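Local coordinates for protein cytochrome P450 (Zobellia galactanivorans, PDB 6G5O) that belongs to the cytochrome P450 family of haem-thiolate proteins and carries an iron-containing protoporphyrin IX, bound within a largely helical fold, at residues I233-L243 / L347-I356. Sequence-based numbering, arbitrary orientation.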
# COMPACT_ATOMS: atom_id res chain seq x y z
N ILE A 233 3.44 13.46 -6.56
CA ILE A 233 3.28 14.87 -6.88
C ILE A 233 4.59 15.60 -6.55
O ILE A 233 5.09 16.40 -7.35
CB ILE A 233 2.08 15.46 -6.12
CG1 ILE A 233 0.78 14.86 -6.67
CG2 ILE A 233 2.05 16.98 -6.27
CD1 ILE A 233 -0.35 14.95 -5.66
N ALA A 234 5.16 15.29 -5.39
CA ALA A 234 6.48 15.79 -5.05
C ALA A 234 7.48 15.56 -6.18
O ALA A 234 8.16 16.51 -6.66
CB ALA A 234 6.99 15.13 -3.80
N TYR A 235 7.59 14.30 -6.62
CA TYR A 235 8.51 13.96 -7.69
C TYR A 235 8.28 14.77 -8.96
O TYR A 235 9.24 15.20 -9.60
CB TYR A 235 8.44 12.47 -8.03
CG TYR A 235 9.10 12.12 -9.34
CD1 TYR A 235 10.48 11.92 -9.43
CD2 TYR A 235 8.35 12.00 -10.48
CE1 TYR A 235 11.08 11.60 -10.63
CE2 TYR A 235 8.93 11.67 -11.68
CZ TYR A 235 10.29 11.49 -11.75
OH TYR A 235 10.82 11.17 -12.95
N LEU A 236 7.03 14.92 -9.36
CA LEU A 236 6.72 15.62 -10.59
C LEU A 236 7.01 17.11 -10.44
O LEU A 236 7.24 17.80 -11.43
CB LEU A 236 5.25 15.41 -11.00
CG LEU A 236 4.90 14.06 -11.60
CD1 LEU A 236 3.40 13.93 -11.77
CD2 LEU A 236 5.59 13.81 -12.94
N ALA A 237 6.98 17.60 -9.20
CA ALA A 237 7.24 19.00 -8.92
C ALA A 237 8.69 19.38 -9.18
O ALA A 237 8.97 20.52 -9.58
CB ALA A 237 6.89 19.31 -7.48
N GLU A 238 9.61 18.45 -8.92
CA GLU A 238 11.03 18.65 -9.12
C GLU A 238 11.56 18.06 -10.43
O GLU A 238 12.76 18.16 -10.69
CB GLU A 238 11.78 18.03 -7.96
CG GLU A 238 11.58 18.81 -6.68
CD GLU A 238 12.37 18.24 -5.50
OE1 GLU A 238 12.42 17.00 -5.35
OE2 GLU A 238 12.90 19.03 -4.68
N HIS A 239 10.69 17.45 -11.24
CA HIS A 239 11.08 16.87 -12.53
C HIS A 239 10.12 17.27 -13.64
O HIS A 239 9.33 16.43 -14.13
CB HIS A 239 11.13 15.35 -12.45
CG HIS A 239 12.19 14.83 -11.53
ND1 HIS A 239 12.04 14.82 -10.16
CD2 HIS A 239 13.40 14.31 -11.78
CE1 HIS A 239 13.14 14.32 -9.61
NE2 HIS A 239 13.98 14.02 -10.57
N PRO A 240 10.19 18.56 -14.08
CA PRO A 240 9.38 19.06 -15.21
C PRO A 240 9.50 18.21 -16.48
O PRO A 240 8.52 18.06 -17.22
CB PRO A 240 9.94 20.47 -15.48
CG PRO A 240 10.72 20.84 -14.27
CD PRO A 240 11.07 19.59 -13.51
N GLU A 241 10.70 17.70 -16.76
CA GLU A 241 10.93 16.86 -17.94
C GLU A 241 10.04 15.58 -17.91
O GLU A 241 9.50 15.15 -18.96
CB GLU A 241 12.43 16.52 -18.10
N ALA A 242 9.86 15.00 -16.70
CA ALA A 242 8.95 13.85 -16.51
C ALA A 242 7.52 14.23 -16.79
O ALA A 242 6.77 13.48 -17.44
CB ALA A 242 9.06 13.28 -15.10
N LEU A 243 7.12 15.38 -16.28
CA LEU A 243 5.77 15.86 -16.46
C LEU A 243 5.45 16.00 -17.97
O LEU A 243 4.38 15.55 -18.44
CB LEU A 243 5.56 17.18 -15.69
CG LEU A 243 4.15 17.80 -15.81
CD1 LEU A 243 3.12 16.88 -15.15
CD2 LEU A 243 4.11 19.20 -15.20
N LEU A 347 -2.79 15.23 -13.99
CA LEU A 347 -1.80 16.26 -13.72
C LEU A 347 -1.04 16.69 -15.00
O LEU A 347 -0.77 17.88 -15.19
CB LEU A 347 -0.80 15.80 -12.68
CG LEU A 347 -1.34 15.51 -11.27
CD1 LEU A 347 -0.27 14.84 -10.42
CD2 LEU A 347 -1.80 16.80 -10.60
N ALA A 348 -0.70 15.74 -15.86
CA ALA A 348 0.03 16.07 -17.08
C ALA A 348 -0.80 16.90 -18.08
O ALA A 348 -0.25 17.69 -18.84
CB ALA A 348 0.54 14.80 -17.74
N GLN A 349 -2.12 16.68 -18.11
CA GLN A 349 -2.99 17.38 -19.04
C GLN A 349 -3.53 18.74 -18.50
O GLN A 349 -4.10 19.49 -19.27
CB GLN A 349 -4.14 16.47 -19.46
CG GLN A 349 -3.75 15.37 -20.42
CD GLN A 349 -4.70 14.17 -20.34
OE1 GLN A 349 -5.88 14.32 -19.98
NE2 GLN A 349 -4.18 12.97 -20.64
N LYS A 350 -3.33 19.04 -17.21
CA LYS A 350 -3.91 20.22 -16.57
C LYS A 350 -2.92 21.13 -15.82
O LYS A 350 -3.22 22.29 -15.59
CB LYS A 350 -4.99 19.78 -15.56
CG LYS A 350 -6.33 19.40 -16.18
CD LYS A 350 -7.09 18.44 -15.28
CE LYS A 350 -8.59 18.49 -15.45
NZ LYS A 350 -9.06 18.53 -16.86
N VAL A 351 -1.79 20.59 -15.37
CA VAL A 351 -0.84 21.36 -14.59
C VAL A 351 0.44 21.58 -15.43
O VAL A 351 0.94 20.66 -16.09
CB VAL A 351 -0.47 20.64 -13.27
CG1 VAL A 351 0.49 21.48 -12.42
CG2 VAL A 351 -1.72 20.26 -12.50
N ALA A 352 0.94 22.82 -15.38
CA ALA A 352 2.15 23.20 -16.12
C ALA A 352 3.40 23.00 -15.26
O ALA A 352 4.44 22.56 -15.76
CB ALA A 352 2.04 24.65 -16.61
N SER A 353 3.30 23.28 -13.96
CA SER A 353 4.45 23.14 -13.06
C SER A 353 3.99 23.19 -11.64
O SER A 353 2.85 23.51 -11.39
CB SER A 353 5.47 24.28 -13.29
OG SER A 353 4.90 25.52 -12.89
N PHE A 354 4.88 22.89 -10.71
CA PHE A 354 4.59 22.95 -9.27
C PHE A 354 5.74 23.66 -8.54
O PHE A 354 6.83 23.80 -9.09
CB PHE A 354 4.52 21.54 -8.66
CG PHE A 354 3.68 20.54 -9.41
CD1 PHE A 354 4.09 20.03 -10.62
CD2 PHE A 354 2.51 20.06 -8.85
CE1 PHE A 354 3.34 19.06 -11.28
CE2 PHE A 354 1.74 19.10 -9.50
CZ PHE A 354 2.15 18.60 -10.72
N GLU A 355 5.50 24.06 -7.30
CA GLU A 355 6.58 24.48 -6.41
C GLU A 355 6.27 23.96 -5.03
O GLU A 355 5.19 24.18 -4.51
CB GLU A 355 6.69 26.01 -6.31
CG GLU A 355 6.56 26.78 -7.62
CD GLU A 355 6.53 28.29 -7.39
OE1 GLU A 355 7.22 28.78 -6.45
OE2 GLU A 355 5.80 28.99 -8.14
N ILE A 356 7.26 23.33 -4.42
CA ILE A 356 7.16 22.89 -3.05
C ILE A 356 7.52 24.03 -2.12
O ILE A 356 8.64 24.53 -2.17
CB ILE A 356 8.09 21.70 -2.81
CG1 ILE A 356 7.66 20.52 -3.70
CG2 ILE A 356 8.08 21.30 -1.35
CD1 ILE A 356 8.70 19.41 -3.82
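The ring of Phe354, on strand 351-366, lies against helix 223-238 beside Leu236 and Ala237. The CA atoms of Ala237 and Phe354 come within 4.8 Å, an approach consistent with the small alanine side chain, and Ala237 CB lies 3.5 Å from Phe354 CB. With CG anti to the carbonyl carbon (chi1 -48°), the ring runs obliquely past Ala237 CA and Leu236 O. Ile233 crosses it at about a right angle and sets Ile233 CG2 3.9 Å from Phe354 CE2. Phe354 CE1 meets Leu243 CD2 at 4.0 Å. Val351, from the same strand, sets CG1 over one ring face, offset toward the rim, and Phe382 of the paired strand 369-384 packs edge-to-face. The whole is a helix-on-sheet joint of the cytochrome P450 fold, and it is apolar: no hydrogen bond crosses it. The side chain of Ile233 is about 13 Å from the bound haem. The axes of 233-238 and 351-356 cross at -107°. Leu243, beyond the turn at His239, splits its two methyls: CD1 rests on Ala348 CA, and Leu243 CD2 sits 3.4 Å from Ala352 O. Leu347 CD1 touches both Ile233 CG1 and Leu236 CD1. At the other end Ile356 CD1 meets the aliphatic part of Glu238, whose carboxylate bonds to Ser4.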